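Local coordinates for protein nicotinate-nucleotide--dimethylbenzimidazole phosphoribosyltransferase (Thermus thermophilus HB8, PDB 1WX1) that probably catalyses the transfer of phosphoribose from nicotinate mononucleotide to 5,6-dimethylbenzimidazole, giving alpha-ribazole 5'-phosphate for cobalamin biosynthesis, at residues A[23-28]-A[291-296]; A[34-39]-A[269-274]; A[235-240]-A[245-250]. One frame throughout, in Å; residues are numbered along the deposited sequence.

In the fold
Along the chain the three contacts are nested: contact 3 closes a short loop inside the larger one closed by contact 2, which lies inside that of contact 1. Helix 24-37 serves contact 1 at its start and contact 2 at its end, with centres about 13 Å apart. Contacts 2 and 3, centres about 11 Å apart, meet in the parallel six-stranded sheet, where strands 272-274 and 247-249 are neighbours and H271 O lies 2.8 Å from L247 N. Contacts 1 and 3 are about 18 Å apart between centres, yet L292 packs on L249. An N-terminal helix is thus fitted against the sheet edge, while contact 3 runs toward the predicted active-site region.

Contact 1: residues A[23-28]-A[291-296]; sequences LGYLEE and GLRPLL
The Y25 ring lies against the side chain of R293, and this CH-pi packing dominates the contact. R293 CD sits 3.6 Å from the centroid of the Y25 ring and only 6° off the ring normal, squarely over one face. The chain of R293 is extended from CG to NE and runs alongside the tyrosine head to tail, carrying the guanidinium beyond the ring centre toward CG and CB of Y25. The two planes are 36° apart, so the guanidinium is tilted and not stacked flat. CG of Y25 stands anti to the backbone N (chi1 -177°), which sends the ring from the helix across to the 291-296 loop.

Apolar packing adds L295, whose CD2 approaches the same ring obliquely and also meets L26 CD2 at 4.4 Å.

In fold terms, the start of helix 24-37 meets the segment that follows helix 281-290, where G291, with positive phi, is the C-prime residue of a Schellman motif. The second subunit borders this region too: its L310 packs on L26.

Polar links run through water at the phenol end, where the hydroxyl reaches the backbone of R293 by way of two waters. One lies 2.9 Å from Y25 OH and donates to R293 O; the second lies 2.6 Å from Y25 OH and accepts from R293 N, 2.9 Å away.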
ATOM      1  N   LEU A  23     -12.043  -8.657   1.663  1.00 25.97           N
ATOM      2  CA  LEU A  23     -11.182  -7.487   1.523  1.00 26.31           C
ATOM      3  C   LEU A  23     -10.269  -7.267   2.734  1.00 25.85           C
ATOM      4  O   LEU A  23      -9.793  -6.160   2.988  1.00 24.59           O
ATOM      5  CB  LEU A  23     -12.029  -6.246   1.220  1.00 25.25           C
ATOM      6  CG  LEU A  23     -12.668  -6.281  -0.179  1.00 25.58           C
ATOM      7  CD1 LEU A  23     -13.515  -5.038  -0.397  1.00 25.97           C
ATOM      8  CD2 LEU A  23     -11.582  -6.374  -1.250  1.00 23.61           C
ATOM      9  N   GLY A  24     -10.033  -8.354   3.463  1.00 25.50           N
ATOM     10  CA  GLY A  24      -9.151  -8.346   4.621  1.00 24.96           C
ATOM     11  C   GLY A  24      -9.126  -7.166   5.576  1.00 24.09           C
ATOM     12  O   GLY A  24     -10.164  -6.670   6.013  1.00 23.62           O
ATOM     13  N   TYR A  25      -7.918  -6.721   5.908  1.00 24.76           N
ATOM     14  CA  TYR A  25      -7.743  -5.618   6.847  1.00 24.62           C
ATOM     15  C   TYR A  25      -8.370  -4.300   6.414  1.00 23.16           C
ATOM     16  O   TYR A  25      -8.641  -3.441   7.247  1.00 23.67           O
ATOM     17  CB  TYR A  25      -6.256  -5.391   7.135  1.00 29.68           C
ATOM     18  CG  TYR A  25      -6.014  -4.300   8.158  1.00 35.97           C
ATOM     19  CD1 TYR A  25      -5.020  -3.343   7.961  1.00 39.37           C
ATOM     20  CD2 TYR A  25      -6.800  -4.207   9.312  1.00 38.29           C
ATOM     21  CE1 TYR A  25      -4.817  -2.314   8.881  1.00 41.88           C
ATOM     22  CE2 TYR A  25      -6.605  -3.181  10.238  1.00 40.86           C
ATOM     23  CZ  TYR A  25      -5.610  -2.239  10.012  1.00 42.33           C
ATOM     24  OH  TYR A  25      -5.401  -1.214  10.906  1.00 45.25           O
ATOM     25  N   LEU A  26      -8.596  -4.127   5.118  1.00 21.62           N
ATOM     26  CA  LEU A  26      -9.191  -2.881   4.648  1.00 21.61           C
ATOM     27  C   LEU A  26     -10.639  -2.737   5.101  1.00 21.47           C
ATOM     28  O   LEU A  26     -11.154  -1.624   5.189  1.00 21.04           O
ATOM     29  CB  LEU A  26      -9.106  -2.780   3.123  1.00 20.67           C
ATOM     30  CG  LEU A  26      -7.703  -2.610   2.532  1.00 21.06           C
ATOM     31  CD1 LEU A  26      -7.802  -2.405   1.022  1.00 21.53           C
ATOM     32  CD2 LEU A  26      -7.009  -1.414   3.184  1.00 22.59           C
ATOM     33  N   GLU A  27     -11.296  -3.855   5.400  1.00 21.00           N
ATOM     34  CA  GLU A  27     -12.683  -3.789   5.847  1.00 21.19           C
ATOM     35  C   GLU A  27     -12.763  -3.101   7.209  1.00 21.01           C
ATOM     36  O   GLU A  27     -13.643  -2.276   7.442  1.00 20.71           O
ATOM     37  CB  GLU A  27     -13.298  -5.195   5.917  1.00 22.74           C
ATOM     38  CG  GLU A  27     -13.270  -5.934   4.580  1.00 26.22           C
ATOM     39  CD  GLU A  27     -14.082  -7.222   4.595  1.00 28.14           C
ATOM     40  OE1 GLU A  27     -14.023  -7.975   3.599  1.00 27.89           O
ATOM     41  OE2 GLU A  27     -14.781  -7.478   5.597  1.00 28.86           O
ATOM     42  N   GLU A  28     -11.837  -3.431   8.104  1.00 21.39           N
ATOM     43  CA  GLU A  28     -11.826  -2.819   9.429  1.00 23.67           C
ATOM     44  C   GLU A  28     -11.563  -1.319   9.290  1.00 20.99           C
ATOM     45  O   GLU A  28     -12.157  -0.499   9.989  1.00 19.60           O
ATOM     46  CB  GLU A  28     -10.743  -3.457  10.305  1.00 27.59           C
ATOM     47  CG  GLU A  28     -10.827  -3.046  11.770  1.00 36.46           C
ATOM     48  CD  GLU A  28      -9.885  -3.848  12.657  1.00 42.97           C
ATOM     49  OE1 GLU A  28      -9.780  -5.074  12.449  1.00 46.15           O
ATOM     50  OE2 GLU A  28      -9.260  -3.261  13.569  1.00 47.00           O
ATOM     51  N   GLY A 291      -2.155  -0.404  19.914  1.00 21.93           N
ATOM     52  CA  GLY A 291      -3.066  -1.430  19.438  1.00 23.30           C
ATOM     53  C   GLY A 291      -3.441  -1.217  17.982  1.00 24.50           C
ATOM     54  O   GLY A 291      -4.587  -1.431  17.588  1.00 23.54           O
ATOM     55  N   LEU A 292      -2.470  -0.803  17.174  1.00 22.74           N
ATOM     56  CA  LEU A 292      -2.717  -0.540  15.762  1.00 22.16           C
ATOM     57  C   LEU A 292      -1.937  -1.459  14.834  1.00 23.11           C
ATOM     58  O   LEU A 292      -0.786  -1.805  15.104  1.00 22.27           O
ATOM     59  CB  LEU A 292      -2.365   0.916  15.441  1.00 22.37           C
ATOM     60  CG  LEU A 292      -3.109   1.983  16.242  1.00 23.30           C
ATOM     61  CD1 LEU A 292      -2.516   3.360  15.957  1.00 25.20           C
ATOM     62  CD2 LEU A 292      -4.590   1.944  15.877  1.00 23.58           C
ATOM     63  N   ARG A 293      -2.573  -1.841  13.731  1.00 23.54           N
ATOM     64  CA  ARG A 293      -1.945  -2.698  12.734  1.00 25.22           C
ATOM     65  C   ARG A 293      -1.476  -1.832  11.570  1.00 23.65           C
ATOM     66  O   ARG A 293      -2.254  -1.068  11.006  1.00 23.25           O
ATOM     67  CB  ARG A 293      -2.939  -3.738  12.213  1.00 30.03           C
ATOM     68  CG  ARG A 293      -2.385  -4.633  11.114  1.00 34.57           C
ATOM     69  CD  ARG A 293      -3.470  -5.554  10.576  1.00 40.54           C
ATOM     70  NE  ARG A 293      -2.978  -6.498   9.575  1.00 45.89           N
ATOM     71  CZ  ARG A 293      -2.405  -6.153   8.426  1.00 48.56           C
ATOM     72  NH1 ARG A 293      -2.243  -4.874   8.113  1.00 50.90           N
ATOM     73  NH2 ARG A 293      -2.002  -7.095   7.580  1.00 49.92           N
ATOM     74  N   PRO A 294      -0.193  -1.942  11.200  1.00 22.95           N
ATOM     75  CA  PRO A 294       0.395  -1.171  10.097  1.00 22.96           C
ATOM     76  C   PRO A 294      -0.207  -1.581   8.751  1.00 22.98           C
ATOM     77  O   PRO A 294      -0.337  -2.769   8.456  1.00 21.91           O
ATOM     78  CB  PRO A 294       1.883  -1.520  10.172  1.00 23.80           C
ATOM     79  CG  PRO A 294       2.073  -2.034  11.578  1.00 27.14           C
ATOM     80  CD  PRO A 294       0.818  -2.796  11.847  1.00 21.73           C
ATOM     81  N   LEU A 295      -0.566  -0.599   7.934  1.00 20.53           N
ATOM     82  CA  LEU A 295      -1.143  -0.883   6.624  1.00 22.82           C
ATOM     83  C   LEU A 295      -0.086  -1.330   5.624  1.00 23.81           C
ATOM     84  O   LEU A 295      -0.324  -2.227   4.819  1.00 26.28           O
ATOM     85  CB  LEU A 295      -1.852   0.356   6.078  1.00 22.36           C
ATOM     86  CG  LEU A 295      -3.189   0.685   6.728  1.00 24.34           C
ATOM     87  CD1 LEU A 295      -3.686   2.036   6.239  1.00 24.07           C
ATOM     88  CD2 LEU A 295      -4.186  -0.408   6.390  1.00 26.25           C
ATOM     89  N   LEU A 296       1.078  -0.691   5.679  1.00 22.27           N
ATOM     90  CA  LEU A 296       2.177  -1.002   4.774  1.00 21.46           C
ATOM     91  C   LEU A 296       3.413  -1.487   5.522  1.00 21.83           C
ATOM     92  O   LEU A 296       3.634  -1.129   6.678  1.00 21.78           O
ATOM     93  CB  LEU A 296       2.570   0.245   3.977  1.00 21.21           C
ATOM     94  CG  LEU A 296       1.513   0.885   3.077  1.00 19.83           C
ATOM     95  CD1 LEU A 296       1.994   2.261   2.615  1.00 19.75           C
ATOM     96  CD2 LEU A 296       1.244  -0.026   1.893  1.00 21.63           C
TER
HETATM   97  O   HOH W   1      -3.986   1.229  11.620  1.00 26.92           O
HETATM   98  O   HOH W   2      -5.375  -1.043  13.523  1.00 37.05           O

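Contact 2: residues A[34-39]-A[269-274]; sequences AALQGR and RDHLFA
This is a buried apolar contact in which L36, near the C-terminal end of helix 24-37, packs against two aromatic residues at the edge strand 272-274 and the 3-10 turn leading into it. The two methyls of L36 divide the work. CD2 stands 3.3 Å from the centroid of the H271 ring and 4° off its normal, a CH-pi contact over the centre of one face; its distances to the five ring atoms range only from 3.4 to 3.6 Å. CD1 instead meets F273 at the ring edge, in plane, with CE2 3.7 Å away. With CG anti to the carbonyl carbon (chi1 -75°), L36 directs its fork between the imidazole and the phenyl group. The imidazole is also held from outside the contact, since ND1 is hydrogen-bonded to L245 O and Y241 meets the ring edge-to-face. Replacing H271 with an alanine would probably leave L36 CD2 without the flat surface it covers and L245 O without its side-chain partner. Next to the contact, R32 of the same helix makes a cation-pi interaction with F273, on which V29 and L33 also pack, while strand 272-274 pairs with strand 247-249 through backbone bonds.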
ATOM      1  N   ALA A  34     -16.010   5.057   8.624  1.00 20.61           N
ATOM      2  CA  ALA A  34     -17.442   5.333   8.663  1.00 20.53           C
ATOM      3  C   ALA A  34     -17.846   5.863  10.033  1.00 20.42           C
ATOM      4  O   ALA A  34     -18.582   6.845  10.135  1.00 22.69           O
ATOM      5  CB  ALA A  34     -18.235   4.064   8.340  1.00 20.23           C
ATOM      6  N   ALA A  35     -17.362   5.211  11.086  1.00 20.99           N
ATOM      7  CA  ALA A  35     -17.683   5.618  12.449  1.00 22.33           C
ATOM      8  C   ALA A  35     -17.137   7.011  12.763  1.00 24.03           C
ATOM      9  O   ALA A  35     -17.796   7.799  13.440  1.00 24.03           O
ATOM     10  CB  ALA A  35     -17.132   4.600  13.440  1.00 22.26           C
ATOM     11  N   LEU A  36     -15.939   7.311  12.268  1.00 24.59           N
ATOM     12  CA  LEU A  36     -15.326   8.617  12.496  1.00 25.42           C
ATOM     13  C   LEU A  36     -16.097   9.738  11.818  1.00 25.19           C
ATOM     14  O   LEU A  36     -16.294  10.799  12.400  1.00 26.34           O
ATOM     15  CB  LEU A  36     -13.884   8.637  11.985  1.00 27.56           C
ATOM     16  CG  LEU A  36     -12.830   7.914  12.819  1.00 31.59           C
ATOM     17  CD1 LEU A  36     -11.461   8.104  12.171  1.00 32.87           C
ATOM     18  CD2 LEU A  36     -12.828   8.471  14.239  1.00 32.67           C
ATOM     19  N   GLN A  37     -16.526   9.505  10.581  1.00 25.61           N
ATOM     20  CA  GLN A  37     -17.273  10.514   9.842  1.00 25.99           C
ATOM     21  C   GLN A  37     -18.757  10.517  10.193  1.00 27.63           C
ATOM     22  O   GLN A  37     -19.462  11.489   9.923  1.00 27.44           O
ATOM     23  CB  GLN A  37     -17.132  10.297   8.339  1.00 24.83           C
ATOM     24  CG  GLN A  37     -15.706  10.279   7.828  1.00 27.55           C
ATOM     25  CD  GLN A  37     -15.645  10.432   6.321  1.00 27.76           C
ATOM     26  OE1 GLN A  37     -16.631  10.188   5.620  1.00 26.55           O
ATOM     27  NE2 GLN A  37     -14.486  10.837   5.812  1.00 30.44           N
ATOM     28  N   GLY A  38     -19.230   9.426  10.784  1.00 27.57           N
ATOM     29  CA  GLY A  38     -20.635   9.336  11.142  1.00 27.75           C
ATOM     30  C   GLY A  38     -21.497   9.108   9.915  1.00 28.58           C
ATOM     31  O   GLY A  38     -22.636   9.557   9.857  1.00 27.78           O
ATOM     32  N   ARG A  39     -20.951   8.397   8.934  1.00 27.93           N
ATOM     33  CA  ARG A  39     -21.662   8.102   7.690  1.00 28.38           C
ATOM     34  C   ARG A  39     -21.387   6.648   7.326  1.00 26.97           C
ATOM     35  O   ARG A  39     -20.244   6.213   7.367  1.00 24.48           O
ATOM     36  CB  ARG A  39     -21.127   8.977   6.564  1.00 32.00           C
ATOM     37  CG  ARG A  39     -20.779  10.371   6.988  1.00 36.92           C
ATOM     38  CD  ARG A  39     -19.781  10.977   6.014  1.00 42.08           C
ATOM     39  NE  ARG A  39     -20.396  11.326   4.744  1.00 45.32           N
ATOM     40  CZ  ARG A  39     -19.763  11.956   3.753  1.00 47.61           C
ATOM     41  NH1 ARG A  39     -18.490  12.326   3.903  1.00 46.91           N
ATOM     42  NH2 ARG A  39     -20.359  12.123   2.570  1.00 46.68           N
ATOM     43  N   ARG A 269      -6.770   7.964  20.231  1.00 21.29           N
ATOM     44  CA  ARG A 269      -6.354   6.693  19.666  1.00 21.66           C
ATOM     45  C   ARG A 269      -7.345   6.145  18.639  1.00 20.81           C
ATOM     46  O   ARG A 269      -6.944   5.501  17.677  1.00 17.61           O
ATOM     47  CB  ARG A 269      -6.172   5.671  20.779  1.00 27.32           C
ATOM     48  CG  ARG A 269      -5.581   4.346  20.323  1.00 33.40           C
ATOM     49  CD  ARG A 269      -5.625   3.362  21.486  1.00 39.69           C
ATOM     50  NE  ARG A 269      -6.847   2.564  21.484  1.00 45.55           N
ATOM     51  CZ  ARG A 269      -7.224   1.793  20.461  1.00 48.74           C
ATOM     52  NH1 ARG A 269      -6.473   1.717  19.359  1.00 50.51           N
ATOM     53  NH2 ARG A 269      -8.358   1.109  20.526  1.00 49.76           N
ATOM     54  N   ASP A 270      -8.637   6.400  18.842  1.00 21.02           N
ATOM     55  CA  ASP A 270      -9.678   5.917  17.927  1.00 22.19           C
ATOM     56  C   ASP A 270      -9.629   6.571  16.548  1.00 21.17           C
ATOM     57  O   ASP A 270     -10.233   6.070  15.599  1.00 20.17           O
ATOM     58  CB  ASP A 270     -11.069   6.141  18.531  1.00 26.26           C
ATOM     59  CG  ASP A 270     -11.251   5.410  19.838  1.00 30.63           C
ATOM     60  OD1 ASP A 270     -10.879   4.219  19.905  1.00 34.09           O
ATOM     61  OD2 ASP A 270     -11.766   6.029  20.793  1.00 36.13           O
ATOM     62  N   HIS A 271      -8.904   7.678  16.436  1.00 19.01           N
ATOM     63  CA  HIS A 271      -8.788   8.387  15.163  1.00 20.78           C
ATOM     64  C   HIS A 271      -7.501   8.061  14.414  1.00 20.45           C
ATOM     65  O   HIS A 271      -7.304   8.522  13.286  1.00 18.38           O
ATOM     66  CB  HIS A 271      -8.834   9.900  15.391  1.00 22.80           C
ATOM     67  CG  HIS A 271     -10.198  10.428  15.698  1.00 26.21           C
ATOM     68  ND1 HIS A 271     -10.831  11.359  14.901  1.00 27.79           N
ATOM     69  CD2 HIS A 271     -11.049  10.172  16.721  1.00 26.86           C
ATOM     70  CE1 HIS A 271     -12.009  11.654  15.420  1.00 29.85           C
ATOM     71  NE2 HIS A 271     -12.165  10.946  16.527  1.00 28.34           N
ATOM     72  N   LEU A 272      -6.630   7.275  15.043  1.00 18.71           N
ATOM     73  CA  LEU A 272      -5.342   6.921  14.450  1.00 17.82           C
ATOM     74  C   LEU A 272      -5.322   5.694  13.550  1.00 18.98           C
ATOM     75  O   LEU A 272      -5.953   4.674  13.837  1.00 17.40           O
ATOM     76  CB  LEU A 272      -4.288   6.708  15.545  1.00 17.93           C
ATOM     77  CG  LEU A 272      -3.888   7.871  16.457  1.00 20.54           C
ATOM     78  CD1 LEU A 272      -2.819   7.392  17.446  1.00 17.55           C
ATOM     79  CD2 LEU A 272      -3.368   9.027  15.617  1.00 20.34           C
ATOM     80  N   PHE A 273      -4.565   5.810  12.463  1.00 16.42           N
ATOM     81  CA  PHE A 273      -4.370   4.736  11.505  1.00 17.20           C
ATOM     82  C   PHE A 273      -2.863   4.632  11.300  1.00 17.65           C
ATOM     83  O   PHE A 273      -2.202   5.635  11.004  1.00 17.83           O
ATOM     84  CB  PHE A 273      -5.057   5.071  10.180  1.00 16.04           C
ATOM     85  CG  PHE A 273      -6.557   5.068  10.266  1.00 18.59           C
ATOM     86  CD1 PHE A 273      -7.280   3.909   9.987  1.00 17.79           C
ATOM     87  CD2 PHE A 273      -7.243   6.205  10.679  1.00 16.88           C
ATOM     88  CE1 PHE A 273      -8.671   3.886  10.116  1.00 19.10           C
ATOM     89  CE2 PHE A 273      -8.633   6.196  10.815  1.00 18.28           C
ATOM     90  CZ  PHE A 273      -9.347   5.030  10.534  1.00 19.33           C
ATOM     91  N   ALA A 274      -2.312   3.436  11.465  1.00 15.60           N
ATOM     92  CA  ALA A 274      -0.878   3.257  11.287  1.00 16.74           C
ATOM     93  C   ALA A 274      -0.563   3.101   9.806  1.00 17.38           C
ATOM     94  O   ALA A 274      -0.890   2.079   9.192  1.00 18.48           O
ATOM     95  CB  ALA A 274      -0.391   2.037  12.070  1.00 16.67           C
TER

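Contact 3: residues A[235-240]-A[245-250]; sequences GIYLEG and LPLVLD
Helix segment 235-240 and strand 247-249 run nearly antiparallel, their N-to-C directions 152° apart and their axes 9.6 Å apart at closest approach. A backbone hydrogen bond from L245 N to G240 O, 3.2 Å long, spans the turn between them.

Y237 reaches from the helix along the strand: its CG stands anti to the carbonyl carbon (chi1 -75°), which carries the ring off the helix to V248. Its OH donates to V248 O over 2.7 Å, and that oxygen faces the rim of the phenol ring. Seen from the acceptor, however, the hydroxyl sits above the carbonyl plane, 37° out of it. That bond, with a weak one from A160 N on the neighbouring strand 157-163, fixes the far end of the ring. Along its length the ring packs beside CB of L247. L249 comes in nearly perpendicular to the tyrosine, bringing CD2 to 4.0 Å from CZ of Y237.

The two methyls of L247 reach the helix backbone: CD1 lies 3.6 Å from Y237 O, and CD2 is 3.7 Å from G240 CA. The position a CB would take at G240 is 2.6 Å from L247 CD2, too close for two carbons, so the absence of a side chain lets the leucine lie on the helix.

Helix 228-242 is the last helix of the long helical connection between the adjacent parallel strands 157-163 and 247-249, and it returns nearly antiparallel to the strand it leads into, as in alpha/beta folds. Just beyond that strand, D250 is hydrogen-bonded to G305 N, its side chain about 6 Å from that of E304, the predicted proton acceptor, consistent with an active site at the C-terminal ends of the parallel strands, as is usual in such folds.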
ATOM      1  N   GLY A 235       0.792  18.243  18.788  1.00 13.04           N
ATOM      2  CA  GLY A 235      -0.161  19.314  18.547  1.00 13.65           C
ATOM      3  C   GLY A 235      -0.910  19.125  17.242  1.00 13.65           C
ATOM      4  O   GLY A 235      -2.110  19.401  17.151  1.00 14.55           O
ATOM      5  N   ILE A 236      -0.199  18.655  16.223  1.00 12.85           N
ATOM      6  CA  ILE A 236      -0.810  18.415  14.922  1.00 12.90           C
ATOM      7  C   ILE A 236      -1.930  17.386  15.070  1.00 14.77           C
ATOM      8  O   ILE A 236      -3.037  17.589  14.563  1.00 13.63           O
ATOM      9  CB  ILE A 236       0.245  17.902  13.911  1.00 13.24           C
ATOM     10  CG1 ILE A 236       1.222  19.038  13.585  1.00 12.12           C
ATOM     11  CG2 ILE A 236      -0.437  17.363  12.638  1.00 11.48           C
ATOM     12  CD1 ILE A 236       2.495  18.577  12.880  1.00 13.63           C
ATOM     13  N   TYR A 237      -1.650  16.293  15.779  1.00 13.58           N
ATOM     14  CA  TYR A 237      -2.655  15.249  15.964  1.00 14.28           C
ATOM     15  C   TYR A 237      -3.807  15.668  16.880  1.00 14.37           C
ATOM     16  O   TYR A 237      -4.955  15.299  16.638  1.00 16.24           O
ATOM     17  CB  TYR A 237      -1.994  13.959  16.476  1.00 13.72           C
ATOM     18  CG  TYR A 237      -1.216  13.211  15.401  1.00 14.54           C
ATOM     19  CD1 TYR A 237       0.128  12.886  15.584  1.00 14.12           C
ATOM     20  CD2 TYR A 237      -1.825  12.838  14.203  1.00 15.57           C
ATOM     21  CE1 TYR A 237       0.848  12.212  14.600  1.00 13.66           C
ATOM     22  CE2 TYR A 237      -1.110  12.160  13.209  1.00 15.32           C
ATOM     23  CZ  TYR A 237       0.227  11.854  13.418  1.00 13.52           C
ATOM     24  OH  TYR A 237       0.949  11.220  12.433  1.00 14.18           O
ATOM     25  N   LEU A 238      -3.511  16.441  17.920  1.00 15.00           N
ATOM     26  CA  LEU A 238      -4.559  16.905  18.828  1.00 16.34           C
ATOM     27  C   LEU A 238      -5.562  17.772  18.071  1.00 17.67           C
ATOM     28  O   LEU A 238      -6.774  17.683  18.291  1.00 16.23           O
ATOM     29  CB  LEU A 238      -3.951  17.709  19.983  1.00 17.26           C
ATOM     30  CG  LEU A 238      -3.184  16.916  21.047  1.00 17.95           C
ATOM     31  CD1 LEU A 238      -2.535  17.875  22.035  1.00 17.58           C
ATOM     32  CD2 LEU A 238      -4.142  15.959  21.759  1.00 18.82           C
ATOM     33  N   GLU A 239      -5.050  18.607  17.172  1.00 16.55           N
ATOM     34  CA  GLU A 239      -5.893  19.497  16.380  1.00 15.88           C
ATOM     35  C   GLU A 239      -6.712  18.695  15.369  1.00 17.54           C
ATOM     36  O   GLU A 239      -7.903  18.967  15.163  1.00 17.44           O
ATOM     37  CB  GLU A 239      -5.023  20.524  15.645  1.00 16.31           C
ATOM     38  CG  GLU A 239      -5.806  21.611  14.899  1.00 18.69           C
ATOM     39  CD  GLU A 239      -6.550  22.557  15.832  1.00 21.62           C
ATOM     40  OE1 GLU A 239      -6.131  22.704  17.000  1.00 23.69           O
ATOM     41  OE2 GLU A 239      -7.545  23.174  15.392  1.00 23.91           O
ATOM     42  N   GLY A 240      -6.069  17.719  14.731  1.00 16.66           N
ATOM     43  CA  GLY A 240      -6.770  16.886  13.765  1.00 17.11           C
ATOM     44  C   GLY A 240      -7.848  16.081  14.473  1.00 18.06           C
ATOM     45  O   GLY A 240      -8.951  15.904  13.957  1.00 18.53           O
ATOM     46  N   LEU A 245     -11.021  14.412  12.109  1.00 21.91           N
ATOM     47  CA  LEU A 245     -10.431  13.793  10.925  1.00 20.85           C
ATOM     48  C   LEU A 245      -9.688  12.491  11.169  1.00 19.48           C
ATOM     49  O   LEU A 245      -9.235  12.219  12.281  1.00 19.94           O
ATOM     50  CB  LEU A 245      -9.436  14.751  10.266  1.00 22.85           C
ATOM     51  CG  LEU A 245      -9.894  16.078   9.677  1.00 23.75           C
ATOM     52  CD1 LEU A 245      -8.710  16.721   8.966  1.00 25.12           C
ATOM     53  CD2 LEU A 245     -11.030  15.849   8.697  1.00 27.29           C
ATOM     54  N   PRO A 246      -9.566  11.660  10.122  1.00 18.38           N
ATOM     55  CA  PRO A 246      -8.835  10.400  10.276  1.00 17.34           C
ATOM     56  C   PRO A 246      -7.387  10.886  10.367  1.00 16.57           C
ATOM     57  O   PRO A 246      -6.998  11.794   9.627  1.00 16.74           O
ATOM     58  CB  PRO A 246      -9.082   9.675   8.953  1.00 17.32           C
ATOM     59  CG  PRO A 246     -10.327  10.316   8.403  1.00 20.16           C
ATOM     60  CD  PRO A 246     -10.178  11.758   8.786  1.00 18.84           C
ATOM     61  N   LEU A 247      -6.600  10.300  11.259  1.00 15.12           N
ATOM     62  CA  LEU A 247      -5.205  10.703  11.428  1.00 15.34           C
ATOM     63  C   LEU A 247      -4.290   9.548  11.043  1.00 15.66           C
ATOM     64  O   LEU A 247      -4.508   8.417  11.469  1.00 16.14           O
ATOM     65  CB  LEU A 247      -4.961  11.101  12.886  1.00 14.07           C
ATOM     66  CG  LEU A 247      -6.001  12.079  13.446  1.00 15.69           C
ATOM     67  CD1 LEU A 247      -5.758  12.290  14.933  1.00 17.10           C
ATOM     68  CD2 LEU A 247      -5.933  13.399  12.689  1.00 16.49           C
ATOM     69  N   VAL A 248      -3.258   9.836  10.255  1.00 12.84           N
ATOM     70  CA  VAL A 248      -2.343   8.795   9.805  1.00 13.90           C
ATOM     71  C   VAL A 248      -0.947   8.921  10.411  1.00 15.84           C
ATOM     72  O   VAL A 248      -0.322   9.986  10.367  1.00 15.26           O
ATOM     73  CB  VAL A 248      -2.213   8.809   8.265  1.00 14.66           C
ATOM     74  CG1 VAL A 248      -1.464   7.570   7.794  1.00 12.45           C
ATOM     75  CG2 VAL A 248      -3.597   8.885   7.628  1.00 15.30           C
ATOM     76  N   LEU A 249      -0.468   7.820  10.977  1.00 14.91           N
ATOM     77  CA  LEU A 249       0.851   7.774  11.601  1.00 16.08           C
ATOM     78  C   LEU A 249       1.934   7.462  10.587  1.00 15.88           C
ATOM     79  O   LEU A 249       1.707   6.713   9.634  1.00 16.52           O
ATOM     80  CB  LEU A 249       0.901   6.684  12.680  1.00 13.83           C
ATOM     81  CG  LEU A 249       0.000   6.826  13.904  1.00 15.44           C
ATOM     82  CD1 LEU A 249       0.156   5.586  14.783  1.00 16.55           C
ATOM     83  CD2 LEU A 249       0.373   8.089  14.674  1.00 15.99           C
ATOM     84  N   ASP A 250       3.109   8.046  10.799  1.00 14.71           N
ATOM     85  CA  ASP A 250       4.250   7.781   9.944  1.00 16.43           C
ATOM     86  C   ASP A 250       5.188   6.854  10.722  1.00 17.06           C
ATOM     87  O   ASP A 250       4.748   5.833  11.260  1.00 17.71           O
ATOM     88  CB  ASP A 250       4.976   9.078   9.558  1.00 14.82           C
ATOM     89  CG  ASP A 250       6.089   8.837   8.548  1.00 20.46           C
ATOM     90  OD1 ASP A 250       5.865   8.029   7.625  1.00 22.05           O
ATOM     91  OD2 ASP A 250       7.176   9.450   8.668  1.00 18.66           O
TER